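Local coordinates for protein adenosylmethionine-8-amino-7-oxononanoate aminotransferase (Methanocaldococcus jannaschii, PDB 6ZHK) that probably makes 7,8-diaminononanoate for biotin by pyridoxal-phosphate-dependent transfer of the amino group of S-adenosylmethionine to 8-amino-7-oxononanoate, at residues Ala185-Tyr189 against Ile244-Tyr250; Gly144-Ser150 against Glu226-Ile232. All coordinates share one frame; numbering follows the deposited sequence.

Contact 1 (Ala185-Tyr189 against Ile244-Tyr250); sequences ANPPY and IPYPDGY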
# COMPACT_ATOMS: atom_id res chain seq x y z
N ALA A 185 17.89 -6.88 -18.74
CA ALA A 185 18.07 -7.76 -19.88
C ALA A 185 16.90 -7.63 -20.86
O ALA A 185 15.83 -7.08 -20.53
CB ALA A 185 18.20 -9.16 -19.39
N ASN A 186 17.08 -8.19 -22.07
CA ASN A 186 15.99 -8.15 -23.02
C ASN A 186 14.90 -9.09 -22.55
O ASN A 186 15.18 -10.09 -21.89
CB ASN A 186 16.41 -8.52 -24.45
CG ASN A 186 17.29 -7.45 -25.05
OD1 ASN A 186 16.97 -6.26 -24.99
ND2 ASN A 186 18.41 -7.89 -25.61
N PRO A 187 13.63 -8.78 -22.90
CA PRO A 187 12.50 -9.57 -22.43
C PRO A 187 12.81 -11.05 -22.62
O PRO A 187 13.27 -11.46 -23.69
CB PRO A 187 11.36 -9.12 -23.36
CG PRO A 187 11.72 -7.68 -23.68
CD PRO A 187 13.24 -7.68 -23.80
N PRO A 188 12.55 -11.89 -21.59
CA PRO A 188 12.94 -13.30 -21.62
C PRO A 188 12.46 -14.09 -22.83
O PRO A 188 13.06 -15.12 -23.16
CB PRO A 188 12.28 -13.89 -20.38
CG PRO A 188 12.03 -12.71 -19.45
CD PRO A 188 11.88 -11.49 -20.34
N TYR A 189 11.34 -13.66 -23.45
CA TYR A 189 10.87 -14.34 -24.65
C TYR A 189 11.83 -14.01 -25.79
O TYR A 189 11.38 -14.27 -26.92
CB TYR A 189 9.42 -13.95 -25.02
CG TYR A 189 9.19 -12.47 -25.24
CD1 TYR A 189 9.35 -11.90 -26.49
CD2 TYR A 189 8.78 -11.64 -24.20
CE1 TYR A 189 9.14 -10.54 -26.69
CE2 TYR A 189 8.56 -10.28 -24.38
CZ TYR A 189 8.74 -9.74 -25.64
OH TYR A 189 8.58 -8.40 -25.84
N ILE A 244 2.91 -12.48 -21.45
CA ILE A 244 3.87 -13.27 -22.20
C ILE A 244 4.58 -14.24 -21.26
O ILE A 244 5.22 -13.83 -20.30
CB ILE A 244 4.89 -12.34 -22.87
CG1 ILE A 244 4.19 -11.15 -23.56
CG2 ILE A 244 5.74 -13.16 -23.82
CD1 ILE A 244 5.15 -10.06 -24.02
N PRO A 245 4.55 -15.57 -21.51
CA PRO A 245 5.23 -16.51 -20.64
C PRO A 245 6.74 -16.28 -20.79
O PRO A 245 7.24 -15.95 -21.88
CB PRO A 245 4.88 -17.92 -21.17
CG PRO A 245 4.32 -17.66 -22.56
CD PRO A 245 3.86 -16.21 -22.64
N TYR A 246 7.46 -16.53 -19.70
CA TYR A 246 8.89 -16.78 -19.79
C TYR A 246 9.02 -18.19 -20.37
O TYR A 246 8.25 -19.06 -19.98
CB TYR A 246 9.44 -16.90 -18.38
CG TYR A 246 9.62 -15.60 -17.65
CD1 TYR A 246 8.52 -14.84 -17.30
CD2 TYR A 246 10.86 -15.15 -17.28
CE1 TYR A 246 8.65 -13.65 -16.62
CE2 TYR A 246 11.01 -13.96 -16.57
CZ TYR A 246 9.90 -13.19 -16.28
OH TYR A 246 9.98 -12.00 -15.62
N PRO A 247 9.99 -18.48 -21.26
CA PRO A 247 10.17 -19.86 -21.73
C PRO A 247 10.42 -20.82 -20.58
O PRO A 247 11.01 -20.44 -19.57
CB PRO A 247 11.44 -19.77 -22.59
CG PRO A 247 11.51 -18.34 -23.03
CD PRO A 247 10.95 -17.55 -21.85
N ASP A 248 10.06 -22.10 -20.75
CA ASP A 248 10.38 -23.12 -19.76
C ASP A 248 11.89 -23.15 -19.58
O ASP A 248 12.63 -22.95 -20.56
CB ASP A 248 9.78 -24.51 -20.11
CG ASP A 248 8.27 -24.60 -19.86
OD1 ASP A 248 7.73 -23.70 -19.15
OD2 ASP A 248 7.65 -25.58 -20.34
N GLY A 249 12.35 -23.27 -18.31
CA GLY A 249 13.79 -23.31 -18.02
C GLY A 249 14.41 -21.93 -17.80
O GLY A 249 15.54 -21.84 -17.34
N TYR A 250 13.68 -20.84 -18.10
CA TYR A 250 14.31 -19.53 -18.00
C TYR A 250 14.55 -19.17 -16.53
O TYR A 250 15.67 -18.84 -16.14
CB TYR A 250 13.55 -18.46 -18.79
CG TYR A 250 14.22 -17.11 -18.71
CD1 TYR A 250 13.91 -16.22 -17.68
CD2 TYR A 250 15.06 -16.67 -19.72
CE1 TYR A 250 14.46 -14.95 -17.63
CE2 TYR A 250 15.62 -15.39 -19.69
CZ TYR A 250 15.31 -14.53 -18.65
OH TYR A 250 15.86 -13.28 -18.58
O HOH W 1 17.03 -12.22 -21.01

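Contact 2 (Gly144-Ser150 against Glu226-Ile232); sequences GRTKFIS and EEVFCVI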
# COMPACT_ATOMS: atom_id res chain seq x y z
N GLY A 144 29.08 -1.71 -2.04
CA GLY A 144 28.80 -1.31 -3.40
C GLY A 144 27.72 -2.14 -4.11
O GLY A 144 27.57 -2.02 -5.31
N ARG A 145 26.91 -2.89 -3.37
CA ARG A 145 25.82 -3.60 -4.05
C ARG A 145 24.54 -2.75 -4.07
O ARG A 145 23.66 -2.94 -3.21
CB ARG A 145 25.48 -4.89 -3.28
CG ARG A 145 26.63 -5.86 -3.13
CD ARG A 145 26.17 -7.01 -3.97
NE ARG A 145 26.84 -8.14 -3.44
CZ ARG A 145 26.65 -9.38 -3.81
NH1 ARG A 145 25.67 -9.71 -4.66
NH2 ARG A 145 27.38 -10.29 -3.20
N THR A 146 24.49 -1.85 -5.05
CA THR A 146 23.53 -0.76 -5.10
C THR A 146 22.66 -0.85 -6.35
O THR A 146 21.69 -0.12 -6.48
CB THR A 146 24.22 0.60 -5.05
OG1 THR A 146 25.04 0.67 -6.20
CG2 THR A 146 25.12 0.77 -3.85
N LYS A 147 22.95 -1.82 -7.23
CA LYS A 147 22.24 -1.94 -8.48
C LYS A 147 21.43 -3.23 -8.48
O LYS A 147 21.49 -4.02 -7.54
CB LYS A 147 23.19 -1.82 -9.68
CG LYS A 147 23.74 -0.40 -9.90
CD LYS A 147 24.57 -0.25 -11.17
CE LYS A 147 24.72 1.18 -11.66
NZ LYS A 147 25.24 2.08 -10.59
N PHE A 148 20.59 -3.36 -9.49
CA PHE A 148 19.78 -4.55 -9.59
C PHE A 148 19.78 -5.01 -11.04
O PHE A 148 20.19 -4.26 -11.92
CB PHE A 148 18.35 -4.25 -9.16
CG PHE A 148 17.72 -3.27 -10.08
CD1 PHE A 148 17.83 -1.91 -9.84
CD2 PHE A 148 17.08 -3.72 -11.24
CE1 PHE A 148 17.31 -1.02 -10.75
CE2 PHE A 148 16.55 -2.82 -12.15
CZ PHE A 148 16.66 -1.45 -11.88
N ILE A 149 19.32 -6.22 -11.25
CA ILE A 149 19.09 -6.71 -12.59
C ILE A 149 17.63 -7.12 -12.70
O ILE A 149 17.07 -7.83 -11.84
CB ILE A 149 19.97 -7.97 -12.84
CG1 ILE A 149 21.44 -7.59 -12.98
CG2 ILE A 149 19.47 -8.61 -14.13
CD1 ILE A 149 22.41 -8.78 -12.99
N SER A 150 17.01 -6.72 -13.80
CA SER A 150 15.66 -7.15 -14.09
C SER A 150 15.53 -7.29 -15.62
O SER A 150 16.55 -7.49 -16.30
CB SER A 150 14.74 -6.13 -13.50
OG SER A 150 13.40 -6.56 -13.65
N GLU A 226 28.85 -8.49 -8.29
CA GLU A 226 29.39 -7.94 -7.04
C GLU A 226 28.87 -6.50 -6.87
O GLU A 226 29.15 -5.88 -5.87
CB GLU A 226 30.92 -7.98 -7.01
CG GLU A 226 31.43 -9.44 -6.94
CD GLU A 226 32.94 -9.69 -6.84
OE1 GLU A 226 33.64 -8.94 -6.16
OE2 GLU A 226 33.41 -10.65 -7.47
N GLU A 227 28.11 -5.99 -7.84
CA GLU A 227 27.56 -4.64 -7.69
C GLU A 227 26.05 -4.65 -7.59
O GLU A 227 25.40 -3.58 -7.63
CB GLU A 227 28.01 -3.70 -8.82
CG GLU A 227 27.38 -3.94 -10.17
CD GLU A 227 28.09 -3.22 -11.33
OE1 GLU A 227 27.78 -2.03 -11.55
OE2 GLU A 227 28.94 -3.84 -12.04
N VAL A 228 25.46 -5.83 -7.41
CA VAL A 228 23.99 -5.95 -7.55
C VAL A 228 23.43 -6.55 -6.26
O VAL A 228 24.04 -7.47 -5.71
CB VAL A 228 23.73 -6.82 -8.81
CG1 VAL A 228 22.49 -7.70 -8.72
CG2 VAL A 228 23.71 -5.96 -10.07
N PHE A 229 22.31 -6.00 -5.74
CA PHE A 229 21.67 -6.55 -4.54
C PHE A 229 20.51 -7.50 -4.83
O PHE A 229 20.08 -8.24 -3.91
CB PHE A 229 21.28 -5.46 -3.54
CG PHE A 229 20.25 -4.51 -4.09
CD1 PHE A 229 18.90 -4.86 -4.02
CD2 PHE A 229 20.61 -3.34 -4.75
CE1 PHE A 229 17.92 -4.00 -4.53
CE2 PHE A 229 19.63 -2.46 -5.21
CZ PHE A 229 18.28 -2.78 -5.10
N CYS A 230 20.03 -7.52 -6.07
CA CYS A 230 19.07 -8.56 -6.43
C CYS A 230 18.90 -8.68 -7.95
O CYS A 230 19.37 -7.83 -8.70
CB CYS A 230 17.71 -8.22 -5.81
SG CYS A 230 16.88 -6.83 -6.65
N VAL A 231 18.33 -9.83 -8.37
CA VAL A 231 17.69 -10.06 -9.66
C VAL A 231 16.21 -10.26 -9.32
O VAL A 231 15.91 -10.91 -8.34
CB VAL A 231 18.27 -11.31 -10.35
CG1 VAL A 231 17.32 -11.72 -11.50
CG2 VAL A 231 19.71 -11.06 -10.84
N ILE A 232 15.31 -9.58 -10.01
CA ILE A 232 13.88 -9.70 -9.73
C ILE A 232 13.19 -9.96 -11.06
O ILE A 232 13.56 -9.34 -12.09
CB ILE A 232 13.31 -8.48 -8.99
CG1 ILE A 232 11.79 -8.69 -8.78
CG2 ILE A 232 13.59 -7.22 -9.78
CD1 ILE A 232 11.13 -7.58 -7.92

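Contact 1 (Ala185-Tyr189 against Ile244-Tyr250)
Pro188 sits in the angle between the rings of Tyr246 and Tyr250, and a water ties the chain leading up to it to Tyr250. That water hydrogen-bonds Asn186 O at 3.0 Å and sits in the ring plane of Tyr250, 2.9 Å from its OH. At Pro188 itself, CB stands over the centre of one face of Tyr250, 3.6 Å from the ring centroid and 12° off the normal, a CH-pi contact. CG of the same proline turns to the other ring and meets Tyr246 CE2 at 3.3 Å. Tyr250 reaches under the proline because its CG lies anti to the backbone N (chi1 -179°). It opens helix 250-261: Pro247 to Tyr250 form a type II beta turn closed by Tyr250 N to Pro247 O, with Gly249 as the N-cap. This corner of the class-III aminotransferase fold abuts the central sheet, where Val151 packs on Pro188 and both rings; Tyr246 OH accepts from Glu234 N. Pro188 O is buried without a polar partner, facing Pro247 CD at 3.5 Å. Tyr189 comes last, its ring lying obliquely against Ile244: CD2 is 3.4 Å from Ile244 CG2, and Ile244 CD1 reaches CE2. Beyond them, the phenol OH is held by Glu153.

Contact 2 (Gly144-Ser150 against Glu226-Ile232)
Arg145 lies along the backbone of Glu226-Val228, with Glu226 CA over one face of its guanidinium and Val228 O at the edge, in the plane. NH1 donates to that oxygen at 3.0 Å in a nearly straight bond (174°), although the exact place of Val228 O is less sure. The side chain bends at chi2 (-113°), leading the head toward Asp142 and Asp262, both salt-bridged to NH2, while Tyr137 offers a cation-pi contact. A leucine here would probably leave those two aspartates without their cationic mate.

Val228 pairs with Lys147 in parallel register: Lys147 N donates to Glu227 O at 3.0 Å, and Phe229 N donates back to Lys147 O at 2.8 Å. On the same face of the sheet as Val228, Ile149 is the apolar centre. Its CG1 meets Val228 CG2 at 4.0 Å, the two side chains crossing at about a right angle, and its CB lies 3.7 Å from Val231 CG2. Met217, Leu220 and Ile221 of helix 211-224 pack on this isoleucine. Its backbone brackets Val231, taking Cys230 O at 3.0 Å through N and receiving Ile232 N on O at 3.1 Å.

One residue lies between Lys147 and Ile149, but two lie between Val228 and Val231; the chain turns a corner at Phe229, whose ring turns an edge to Arg145 O and Thr146 O and also packs on Leu178 of the second subunit. Past this irregularity, strands 147-151 and 228-234 run side by side within the seven-stranded mixed sheet at the heart of the large domain of fold-type I pyridoxal-phosphate enzymes.

From the N terminus the four segments come in the order 144-150, 185-189, 226-232, 244-250, so the contacts alternate and their loops cross. Contact 2 closes a loop of 75 residues, which takes in strand 183-185 and helix 211-224 before returning to the sheet beside strand 147-151. Contact 1 closes one of 54, including the unmodelled 190-209, helix 211-224 and all of strand 228-234. Their centres are 20 Å apart, yet they touch: Ala185 N lies 2.9 Å from Ser150 O, a probable hydrogen bond between neighbouring strands. Contact 2 thus joins two inner strands, while contact 1 fastens the chain leaving the sheet's outer strand 183-185 to the start of helix 250-261.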